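Tyrosine--tRNA ligase (Archaeoglobus fulgidus, PDB 2CYB) probably catalyses the ATP-dependent attachment of tyrosine to tRNA(Tyr) in two steps, by way of a tyrosyl-adenylate intermediate. Local coordinates at residues R34-Y39 / A167-D172; Y39-E44 / I73-N78; I67-D72 / K108-S113. All blocks are in the same frame, centred on the assembly; numbering follows the deposited sequence.

From the N terminus, strand 34-39 is the first partner of all: it meets residues 167-172 in contact 1, which closes the widest loop and encloses the other two contacts. Contact 2 joins the stretch just after that strand, residues 39-44, to helix 72-77. Contact 3 begins inside contact 2's loop, at residues 67-72, and ends beyond it at residues 108-113, so contacts 2 and 3 cross along the chain. Strand 65-70 leads through Ala-71 into helix 72-77, and the backbone of Tyr-39 meets Leu-69 and Ala-71. Sheet, start of the HIGH region and helix 154-168 are thereby tied around the bound tyrosine, which all three contacts touch.

Contact 1. Residues R34-Y39 / A167-D172; sequences RAYVGY and AHLGVD. With TYR (tyrosine), chain C.
Arg-34 and Asp-172 are joined by two hydrogen bonds, one to the aspartate's carboxylate and one between backbones, where strand 34-39, in the parallel core of the Rossmann-fold sheet, meets the turn that follows helix 154-168. Arg-34 N donates to Asp-172 OD1 over 2.9 Å, on the anti lone pair of that oxygen, and Asp-172 N returns a bond of 2.8 Å to Arg-34 O. Asp-172 OD1 also forms a salt bridge with Lys-30.

The arginine side chain then runs along the turn. Its CB lies near both Gly-170 O and Asp-172 OD1, and with CG anti to the backbone N (chi1 -175°) the chain continues past Gly-170 O, which CD approaches to 3.2 Å. A bend at chi3 (-64°) swings the guanidinium round: NE pairs with Glu-65, and NH1 reaches Leu-169 O at 2.9 Å. That oxygen lies at the edge of the guanidinium, almost in its plane, whereas NH1 stands above the plane of the carbonyl. A leucine here would probably leave Leu-169 O without this donor and Glu-65 without its positive mate.

Gly-170 suits its place because it takes positive phi in the Schellman motif closing the helix, and a CB there would crowd NH1. Deeper in, Tyr-36 crosses the apolar side chains of the turn at about a right angle, its two sides used separately: CD1 rests 3.8 Å from Leu-169 CD1, and CD2 3.7 Å from Val-171 CG1. Branched aliphatic residues thus brace a ring whose far end belongs to the tyrosine pocket. Gly-38 is equally apt, since any CB would collide with CE2 of the bound tyrosine. At the ring's edge, the hydroxyl oxygens of Tyr-36 and the bound tyrosine, both named OH, lie 2.8 Å apart.

Contact 2. Residues Y39-E44 / I73-N78; sequences YEPSGE and IHAYLN. With TYR (tyrosine), chain C.
Glu-40 OE1, beside Asn-78, is hydrogen-bonded to the hydroxyl of Tyr-158, while OE2 of the same carboxylate forms a salt bridge with Lys-80. A long acidic side chain fits here: beyond CG it is extended, which carries the carboxylate alongside the last turn of helix 72-77 to Asn-78, whose CB lies 3.6 Å from Glu-40 OE2. Because Tyr-158 binds the substrate tyrosine, Glu-40 probably helps, from the second shell, to position that residue.

Closer to the backbone the contact is apolar. Glu-40 CB packs 3.9 Å from Ala-75 CB, and the same methyl meets Pro-41 CD at 3.5 Å. The small alanine lets the chain pass near the helix, with the CA atoms of Glu-40 and Ala-75 only 4.7 Å apart. Pro-41 opens the HIGH region, a signature of class I synthetases, so the start of that motif lies against the helix. Further on, Ser-42 OG closes a short turn by donating to Glu-44 O over 3.0 Å.

The preceding helix residue, His-74, points its CB towards residues 39-44 but leads its ring off to the bound tyrosine. Substrate atom CE1 sits 3.5 Å above the plane of the imidazole, over its centre, and Tyr-158 meets the same ring edge-to-face.

Around this core, Pro-41 also rests on Val-89 and Ala-90 of helix 83-99, His-74 touches Met-161 and Asp-165 of helix 154-168, and Ile-73 and Leu-77 pack on Leu-126 of the second subunit. The backbone of Tyr-39, ending strand 34-39, pairs with Leu-69 of strand 65-70 and with Ala-71.

Contact 3. Residues I67-D72 / K108-S113; sequences IVLLAD and KFVLGS. With TYR (tyrosine), chain C.
Val-68 and Phe-109 lie side by side across neighbouring parallel strands, 65-70 and 108-111, which a beta-alpha-beta crossover through helices 72-77 and 83-99 joins in the Rossmann fold. The strand axes diverge by 25°, and backbone bonds alternate between them: Val-68 N to Lys-108 O, Val-110 N to Val-68 O, Leu-70 N to Val-110 O and Gly-112 N to Leu-70 O. The third is nearly straight at its acceptor, with a C=O...donor angle of 175°.

The solvent side is at Lys-108, on the outermost strand of the sheet within the chain. Its side chain, extended as far as CE, leads away from strand 65-70, as suits an exposed edge. On the same sheet face, but further in, Ile-67 CG2 and Val-110 CG2 meet at a roomy 4.1 Å. On the other face Phe-109 offers its ring to Val-68, whose CB lies 4.2 Å from the ring centroid in a CH-pi contact, while Leu-70 CD1 comes to the ring edge.

Packing is tightest where the strands end. Asp-72, in the first turn of helix 72-77, holds CG between its backbone N and carbonyl carbon (chi1 52°), which turns the carboxylate towards the backbone of Gly-112 and Ser-113. Gly-112 suits this spot, since a CB would crowd OD2. Nearer the pocket, Leu-69 places CD2 3.4 Å from the phenol oxygen OH of the bound tyrosine. Two syn lone pairs complete the grip: Asp-72 OD1 accepts from Ser-113 OG at 2.6 Å, and Asp-72 OD2 from Ser-113 N at 2.9 Å.

Contact 1. Residues R34-Y39 / A167-D172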
loop_
_atom_site.group_PDB
_atom_site.type_symbol
_atom_site.label_atom_id
_atom_site.label_comp_id
_atom_site.label_asym_id
_atom_site.label_seq_id
_atom_site.Cartn_x
_atom_site.Cartn_y
_atom_site.Cartn_z
ATOM N N ARG A 34 -8.844 -19.541 19.609
ATOM C CA ARG A 34 -8.865 -19.664 18.160
ATOM C C ARG A 34 -7.466 -19.455 17.581
ATOM O O ARG A 34 -6.764 -18.503 17.942
ATOM C CB ARG A 34 -9.830 -18.634 17.561
ATOM C CG ARG A 34 -10.028 -18.756 16.061
ATOM C CD ARG A 34 -11.041 -17.738 15.568
ATOM N NE ARG A 34 -12.369 -17.979 16.127
ATOM C CZ ARG A 34 -13.449 -17.256 15.851
ATOM N NH1 ARG A 34 -13.374 -16.225 15.014
ATOM N NH2 ARG A 34 -14.611 -17.568 16.410
ATOM N N ALA A 35 -7.065 -20.364 16.700
ATOM C CA ALA A 35 -5.764 -20.288 16.046
ATOM C C ALA A 35 -5.967 -20.395 14.541
ATOM O O ALA A 35 -6.983 -20.912 14.074
ATOM C CB ALA A 35 -4.864 -21.419 16.528
ATOM N N TYR A 36 -5.003 -19.891 13.778
ATOM C CA TYR A 36 -5.088 -19.970 12.327
ATOM C C TYR A 36 -3.703 -19.976 11.715
ATOM O O TYR A 36 -2.706 -19.733 12.387
ATOM C CB TYR A 36 -5.857 -18.761 11.737
ATOM C CG TYR A 36 -4.990 -17.586 11.263
ATOM C CD1 TYR A 36 -5.121 -17.076 9.964
ATOM C CD2 TYR A 36 -4.069 -16.972 12.117
ATOM C CE1 TYR A 36 -4.360 -15.984 9.530
ATOM C CE2 TYR A 36 -3.301 -15.882 11.696
ATOM C CZ TYR A 36 -3.455 -15.392 10.403
ATOM O OH TYR A 36 -2.717 -14.303 10.000
ATOM N N VAL A 37 -3.682 -20.265 10.424
ATOM C CA VAL A 37 -2.478 -20.210 9.619
ATOM C C VAL A 37 -3.025 -19.695 8.304
ATOM O O VAL A 37 -4.141 -20.046 7.897
ATOM C CB VAL A 37 -1.807 -21.583 9.359
ATOM C CG1 VAL A 37 -0.585 -21.370 8.441
ATOM C CG2 VAL A 37 -1.349 -22.221 10.667
ATOM N N GLY A 38 -2.259 -18.835 7.654
ATOM C CA GLY A 38 -2.691 -18.315 6.376
ATOM C C GLY A 38 -1.776 -18.875 5.318
ATOM O O GLY A 38 -0.589 -19.079 5.570
ATOM N N TYR A 39 -2.326 -19.140 4.138
ATOM C CA TYR A 39 -1.536 -19.672 3.033
ATOM C C TYR A 39 -1.824 -18.965 1.716
ATOM O O TYR A 39 -2.985 -18.783 1.350
ATOM C CB TYR A 39 -1.837 -21.156 2.803
ATOM C CG TYR A 39 -1.592 -22.073 3.977
ATOM C CD1 TYR A 39 -2.633 -22.412 4.849
ATOM C CD2 TYR A 39 -0.337 -22.647 4.191
ATOM C CE1 TYR A 39 -2.433 -23.305 5.901
ATOM C CE2 TYR A 39 -0.126 -23.544 5.247
ATOM C CZ TYR A 39 -1.183 -23.867 6.093
ATOM O OH TYR A 39 -0.999 -24.754 7.132
ATOM N N ALA A 167 -6.618 -9.904 13.600
ATOM C CA ALA A 167 -7.701 -9.203 14.290
ATOM C C ALA A 167 -9.074 -9.463 13.679
ATOM O O ALA A 167 -10.034 -9.745 14.395
ATOM C CB ALA A 167 -7.427 -7.712 14.298
ATOM N N HIS A 168 -9.174 -9.366 12.360
ATOM C CA HIS A 168 -10.459 -9.565 11.705
ATOM C C HIS A 168 -10.996 -10.993 11.724
ATOM O O HIS A 168 -12.197 -11.197 11.553
ATOM C CB HIS A 168 -10.405 -9.013 10.279
ATOM C CG HIS A 168 -10.446 -7.517 10.224
ATOM N ND1 HIS A 168 -11.563 -6.818 9.826
ATOM C CD2 HIS A 168 -9.526 -6.588 10.576
ATOM C CE1 HIS A 168 -11.332 -5.520 9.936
ATOM N NE2 HIS A 168 -10.102 -5.354 10.391
ATOM N N LEU A 169 -10.124 -11.976 11.934
ATOM C CA LEU A 169 -10.568 -13.364 12.004
ATOM C C LEU A 169 -10.775 -13.773 13.471
ATOM O O LEU A 169 -11.080 -14.932 13.770
ATOM C CB LEU A 169 -9.544 -14.290 11.330
ATOM C CG LEU A 169 -9.398 -14.126 9.812
ATOM C CD1 LEU A 169 -8.179 -14.909 9.325
ATOM C CD2 LEU A 169 -10.661 -14.602 9.107
ATOM N N GLY A 170 -10.599 -12.816 14.381
ATOM C CA GLY A 170 -10.775 -13.093 15.799
ATOM C C GLY A 170 -9.827 -14.167 16.291
ATOM O O GLY A 170 -10.189 -15.021 17.096
ATOM N N VAL A 171 -8.592 -14.107 15.812
ATOM C CA VAL A 171 -7.575 -15.082 16.170
ATOM C C VAL A 171 -6.841 -14.750 17.466
ATOM O O VAL A 171 -6.465 -13.603 17.708
ATOM C CB VAL A 171 -6.565 -15.228 14.998
ATOM C CG1 VAL A 171 -5.324 -15.993 15.436
ATOM C CG2 VAL A 171 -7.245 -15.935 13.845
ATOM N N ASP A 172 -6.657 -15.766 18.306
ATOM C CA ASP A 172 -5.958 -15.607 19.577
ATOM C C ASP A 172 -4.515 -16.067 19.437
ATOM O O ASP A 172 -3.615 -15.526 20.081
ATOM C CB ASP A 172 -6.647 -16.431 20.669
ATOM C CG ASP A 172 -8.077 -16.004 20.891
ATOM O OD1 ASP A 172 -8.996 -16.825 20.668
ATOM O OD2 ASP A 172 -8.277 -14.835 21.279
HETATM N N TYR C . 2.768 -14.754 4.818
HETATM C CA TYR C . 2.365 -16.182 4.787
HETATM C C TYR C . 3.383 -17.022 4.019
HETATM O O TYR C . 3.168 -18.241 3.915
HETATM C CB TYR C . 0.975 -16.304 4.156
HETATM C CG TYR C . -0.071 -15.582 4.972
HETATM C CD1 TYR C . -0.869 -14.584 4.410
HETATM C CD2 TYR C . -0.256 -15.901 6.323
HETATM C CE1 TYR C . -1.839 -13.920 5.182
HETATM C CE2 TYR C . -1.205 -15.253 7.093
HETATM C CZ TYR C . -1.997 -14.266 6.520
HETATM O OH TYR C . -2.949 -13.648 7.292
HETATM O OXT TYR C . 4.389 -16.453 3.548
#

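Contact 2. Residues Y39-E44 / I73-N78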
loop_
_atom_site.group_PDB
_atom_site.type_symbol
_atom_site.label_atom_id
_atom_site.label_comp_id
_atom_site.label_asym_id
_atom_site.label_seq_id
_atom_site.Cartn_x
_atom_site.Cartn_y
_atom_site.Cartn_z
ATOM N N TYR A 39 -2.326 -19.140 4.138
ATOM C CA TYR A 39 -1.536 -19.672 3.033
ATOM C C TYR A 39 -1.824 -18.965 1.716
ATOM O O TYR A 39 -2.985 -18.783 1.350
ATOM C CB TYR A 39 -1.837 -21.156 2.803
ATOM C CG TYR A 39 -1.592 -22.073 3.977
ATOM C CD1 TYR A 39 -2.633 -22.412 4.849
ATOM C CD2 TYR A 39 -0.337 -22.647 4.191
ATOM C CE1 TYR A 39 -2.433 -23.305 5.901
ATOM C CE2 TYR A 39 -0.126 -23.544 5.247
ATOM C CZ TYR A 39 -1.183 -23.867 6.093
ATOM O OH TYR A 39 -0.999 -24.754 7.132
ATOM N N GLU A 40 -0.775 -18.577 0.997
ATOM C CA GLU A 40 -0.978 -17.983 -0.326
ATOM C C GLU A 40 -1.303 -19.220 -1.166
ATOM O O GLU A 40 -0.544 -20.183 -1.160
ATOM C CB GLU A 40 0.310 -17.364 -0.871
ATOM C CG GLU A 40 0.858 -16.196 -0.096
ATOM C CD GLU A 40 2.079 -15.595 -0.772
ATOM O OE1 GLU A 40 2.854 -14.896 -0.091
ATOM O OE2 GLU A 40 2.260 -15.817 -1.988
ATOM N N PRO A 41 -2.433 -19.226 -1.885
ATOM C CA PRO A 41 -2.739 -20.419 -2.687
ATOM C C PRO A 41 -1.547 -20.830 -3.558
ATOM O O PRO A 41 -0.993 -20.012 -4.292
ATOM C CB PRO A 41 -3.951 -19.977 -3.505
ATOM C CG PRO A 41 -4.648 -19.049 -2.555
ATOM C CD PRO A 41 -3.507 -18.225 -1.999
ATOM N N SER A 42 -1.148 -22.096 -3.456
ATOM C CA SER A 42 -0.013 -22.615 -4.216
ATOM C C SER A 42 -0.382 -23.856 -5.013
ATOM O O SER A 42 -1.029 -24.768 -4.499
ATOM C CB SER A 42 1.144 -22.952 -3.271
ATOM O OG SER A 42 2.205 -23.589 -3.964
ATOM N N GLY A 43 0.031 -23.884 -6.276
ATOM C CA GLY A 43 -0.267 -25.030 -7.116
ATOM C C GLY A 43 0.311 -26.306 -6.531
ATOM O O GLY A 43 -0.201 -27.400 -6.767
ATOM N N GLU A 44 1.382 -26.166 -5.758
ATOM C CA GLU A 44 2.016 -27.323 -5.150
ATOM C C GLU A 44 2.013 -27.272 -3.639
ATOM O O GLU A 44 2.622 -26.389 -3.040
ATOM C CB GLU A 44 3.464 -27.460 -5.613
ATOM C CG GLU A 44 3.646 -27.682 -7.095
ATOM C CD GLU A 44 4.918 -28.448 -7.398
ATOM O OE1 GLU A 44 4.936 -29.673 -7.155
ATOM O OE2 GLU A 44 5.899 -27.827 -7.862
ATOM N N ILE A 73 -5.786 -12.755 -1.881
ATOM C CA ILE A 73 -5.328 -11.398 -2.163
ATOM C C ILE A 73 -3.821 -11.314 -1.891
ATOM O O ILE A 73 -3.087 -10.697 -2.655
ATOM C CB ILE A 73 -6.054 -10.367 -1.292
ATOM C CG1 ILE A 73 -7.566 -10.452 -1.538
ATOM C CG2 ILE A 73 -5.537 -8.968 -1.603
ATOM C CD1 ILE A 73 -7.968 -10.257 -2.971
ATOM N N HIS A 74 -3.364 -11.941 -0.809
ATOM C CA HIS A 74 -1.932 -11.929 -0.505
ATOM C C HIS A 74 -1.129 -12.561 -1.641
ATOM O O HIS A 74 -0.072 -12.047 -2.031
ATOM C CB HIS A 74 -1.641 -12.666 0.805
ATOM C CG HIS A 74 -1.910 -11.842 2.022
ATOM N ND1 HIS A 74 -3.176 -11.674 2.542
ATOM C CD2 HIS A 74 -1.082 -11.096 2.792
ATOM C CE1 HIS A 74 -3.115 -10.861 3.582
ATOM N NE2 HIS A 74 -1.857 -10.496 3.755
ATOM N N ALA A 75 -1.637 -13.672 -2.167
ATOM C CA ALA A 75 -0.988 -14.369 -3.271
ATOM C C ALA A 75 -0.895 -13.419 -4.467
ATOM O O ALA A 75 0.111 -13.381 -5.178
ATOM C CB ALA A 75 -1.791 -15.618 -3.644
ATOM N N TYR A 76 -1.948 -12.640 -4.677
ATOM C CA TYR A 76 -1.953 -11.698 -5.783
ATOM C C TYR A 76 -0.891 -10.623 -5.569
ATOM O O TYR A 76 -0.130 -10.296 -6.477
ATOM C CB TYR A 76 -3.312 -11.021 -5.905
ATOM C CG TYR A 76 -3.366 -10.027 -7.036
ATOM C CD1 TYR A 76 -3.563 -10.451 -8.349
ATOM C CD2 TYR A 76 -3.199 -8.668 -6.800
ATOM C CE1 TYR A 76 -3.596 -9.539 -9.400
ATOM C CE2 TYR A 76 -3.228 -7.745 -7.837
ATOM C CZ TYR A 76 -3.430 -8.190 -9.136
ATOM O OH TYR A 76 -3.485 -7.288 -10.167
ATOM N N LEU A 77 -0.862 -10.066 -4.366
ATOM C CA LEU A 77 0.094 -9.013 -4.029
ATOM C C LEU A 77 1.533 -9.490 -4.123
ATOM O O LEU A 77 2.448 -8.696 -4.366
ATOM C CB LEU A 77 -0.142 -8.532 -2.605
ATOM C CG LEU A 77 -1.472 -7.878 -2.259
ATOM C CD1 LEU A 77 -1.474 -7.579 -0.758
ATOM C CD2 LEU A 77 -1.655 -6.601 -3.084
ATOM N N ASN A 78 1.727 -10.783 -3.900
ATOM C CA ASN A 78 3.068 -11.370 -3.921
ATOM C C ASN A 78 3.388 -11.994 -5.279
ATOM O O ASN A 78 4.185 -12.932 -5.377
ATOM C CB ASN A 78 3.194 -12.413 -2.799
ATOM C CG ASN A 78 4.627 -12.558 -2.277
ATOM O OD1 ASN A 78 4.907 -13.405 -1.423
ATOM N ND2 ASN A 78 5.532 -11.734 -2.788
HETATM N N TYR C . 2.768 -14.754 4.818
HETATM C CA TYR C . 2.365 -16.182 4.787
HETATM C C TYR C . 3.383 -17.022 4.019
HETATM O O TYR C . 3.168 -18.241 3.915
HETATM C CB TYR C . 0.975 -16.304 4.156
HETATM C CG TYR C . -0.071 -15.582 4.972
HETATM C CD1 TYR C . -0.869 -14.584 4.410
HETATM C CD2 TYR C . -0.256 -15.901 6.323
HETATM C CE1 TYR C . -1.839 -13.920 5.182
HETATM C CE2 TYR C . -1.205 -15.253 7.093
HETATM C CZ TYR C . -1.997 -14.266 6.520
HETATM O OH TYR C . -2.949 -13.648 7.292
HETATM O OXT TYR C . 4.389 -16.453 3.548
#

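Contact 3. Residues I67-D72 / K108-S113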
loop_
_atom_site.group_PDB
_atom_site.type_symbol
_atom_site.label_atom_id
_atom_site.label_comp_id
_atom_site.label_asym_id
_atom_site.label_seq_id
_atom_site.Cartn_x
_atom_site.Cartn_y
_atom_site.Cartn_z
ATOM N N ILE A 67 -8.918 -21.986 12.128
ATOM C CA ILE A 67 -9.259 -21.267 10.913
ATOM C C ILE A 67 -8.106 -21.416 9.930
ATOM O O ILE A 67 -6.942 -21.272 10.302
ATOM C CB ILE A 67 -9.468 -19.759 11.166
ATOM C CG1 ILE A 67 -10.672 -19.542 12.080
ATOM C CG2 ILE A 67 -9.675 -19.036 9.836
ATOM C CD1 ILE A 67 -10.972 -18.082 12.338
ATOM N N VAL A 68 -8.428 -21.735 8.683
ATOM C CA VAL A 68 -7.409 -21.843 7.651
ATOM C C VAL A 68 -7.714 -20.733 6.664
ATOM O O VAL A 68 -8.770 -20.725 6.034
ATOM C CB VAL A 68 -7.462 -23.182 6.900
ATOM C CG1 VAL A 68 -6.470 -23.165 5.732
ATOM C CG2 VAL A 68 -7.129 -24.323 7.847
ATOM N N LEU A 69 -6.795 -19.784 6.543
ATOM C CA LEU A 69 -6.989 -18.675 5.622
ATOM C C LEU A 69 -6.329 -18.936 4.278
ATOM O O LEU A 69 -5.105 -19.090 4.186
ATOM C CB LEU A 69 -6.426 -17.374 6.213
ATOM C CG LEU A 69 -6.404 -16.172 5.251
ATOM C CD1 LEU A 69 -7.829 -15.769 4.883
ATOM C CD2 LEU A 69 -5.681 -15.011 5.913
ATOM N N LEU A 70 -7.154 -19.017 3.242
ATOM C CA LEU A 70 -6.664 -19.188 1.888
ATOM C C LEU A 70 -6.508 -17.717 1.489
ATOM O O LEU A 70 -7.465 -17.062 1.086
ATOM C CB LEU A 70 -7.714 -19.900 1.032
ATOM C CG LEU A 70 -8.023 -21.332 1.507
ATOM C CD1 LEU A 70 -9.332 -21.823 0.917
ATOM C CD2 LEU A 70 -6.890 -22.254 1.107
ATOM N N ALA A 71 -5.293 -17.199 1.642
ATOM C CA ALA A 71 -5.007 -15.795 1.370
ATOM C C ALA A 71 -4.835 -15.465 -0.102
ATOM O O ALA A 71 -3.723 -15.206 -0.556
ATOM C CB ALA A 71 -3.748 -15.374 2.158
ATOM N N ASP A 72 -5.938 -15.435 -0.849
ATOM C CA ASP A 72 -5.865 -15.163 -2.276
ATOM C C ASP A 72 -5.372 -13.766 -2.636
ATOM O O ASP A 72 -4.632 -13.610 -3.597
ATOM C CB ASP A 72 -7.223 -15.427 -2.955
ATOM C CG ASP A 72 -8.382 -14.708 -2.280
ATOM O OD1 ASP A 72 -9.470 -14.664 -2.891
ATOM O OD2 ASP A 72 -8.228 -14.205 -1.146
ATOM N N LYS A 108 -12.283 -24.278 9.879
ATOM C CA LYS A 108 -13.099 -23.372 9.075
ATOM C C LYS A 108 -12.231 -22.694 8.021
ATOM O O LYS A 108 -11.298 -21.963 8.359
ATOM C CB LYS A 108 -13.735 -22.307 9.970
ATOM C CG LYS A 108 -14.611 -21.296 9.233
ATOM C CD LYS A 108 -15.219 -20.293 10.208
ATOM C CE LYS A 108 -16.276 -19.420 9.552
ATOM N NZ LYS A 108 -15.722 -18.588 8.451
ATOM N N PHE A 109 -12.537 -22.934 6.749
ATOM C CA PHE A 109 -11.777 -22.323 5.670
ATOM C C PHE A 109 -12.359 -20.967 5.298
ATOM O O PHE A 109 -13.574 -20.815 5.145
ATOM C CB PHE A 109 -11.746 -23.237 4.439
ATOM C CG PHE A 109 -10.962 -24.504 4.649
ATOM C CD1 PHE A 109 -11.482 -25.544 5.412
ATOM C CD2 PHE A 109 -9.679 -24.635 4.124
ATOM C CE1 PHE A 109 -10.735 -26.693 5.657
ATOM C CE2 PHE A 109 -8.920 -25.777 4.361
ATOM C CZ PHE A 109 -9.447 -26.810 5.129
ATOM N N VAL A 110 -11.481 -19.976 5.172
ATOM C CA VAL A 110 -11.891 -18.622 4.818
ATOM C C VAL A 110 -11.071 -18.109 3.637
ATOM O O VAL A 110 -9.859 -18.333 3.560
ATOM C CB VAL A 110 -11.707 -17.652 6.017
ATOM C CG1 VAL A 110 -11.993 -16.213 5.591
ATOM C CG2 VAL A 110 -12.639 -18.049 7.148
ATOM N N LEU A 111 -11.743 -17.447 2.703
ATOM C CA LEU A 111 -11.066 -16.865 1.550
ATOM C C LEU A 111 -10.806 -15.404 1.907
ATOM O O LEU A 111 -11.722 -14.682 2.296
ATOM C CB LEU A 111 -11.947 -16.933 0.298
ATOM C CG LEU A 111 -11.454 -17.712 -0.926
ATOM C CD1 LEU A 111 -12.418 -17.468 -2.080
ATOM C CD2 LEU A 111 -10.053 -17.279 -1.327
ATOM N N GLY A 112 -9.557 -14.972 1.792
ATOM C CA GLY A 112 -9.235 -13.592 2.115
ATOM C C GLY A 112 -10.167 -12.584 1.456
ATOM O O GLY A 112 -10.662 -11.670 2.119
ATOM N N SER A 113 -10.415 -12.752 0.162
ATOM C CA SER A 113 -11.285 -11.830 -0.562
ATOM C C SER A 113 -12.684 -11.710 0.053
ATOM O O SER A 113 -13.426 -10.789 -0.273
ATOM C CB SER A 113 -11.390 -12.243 -2.035
ATOM O OG SER A 113 -11.706 -13.619 -2.174
HETATM N N TYR C . 2.768 -14.754 4.818
HETATM C CA TYR C . 2.365 -16.182 4.787
HETATM C C TYR C . 3.383 -17.022 4.019
HETATM O O TYR C . 3.168 -18.241 3.915
HETATM C CB TYR C . 0.975 -16.304 4.156
HETATM C CG TYR C . -0.071 -15.582 4.972
HETATM C CD1 TYR C . -0.869 -14.584 4.410
HETATM C CD2 TYR C . -0.256 -15.901 6.323
HETATM C CE1 TYR C . -1.839 -13.920 5.182
HETATM C CE2 TYR C . -1.205 -15.253 7.093
HETATM C CZ TYR C . -1.997 -14.266 6.520
HETATM O OH TYR C . -2.949 -13.648 7.292
HETATM O OXT TYR C . 4.389 -16.453 3.548
#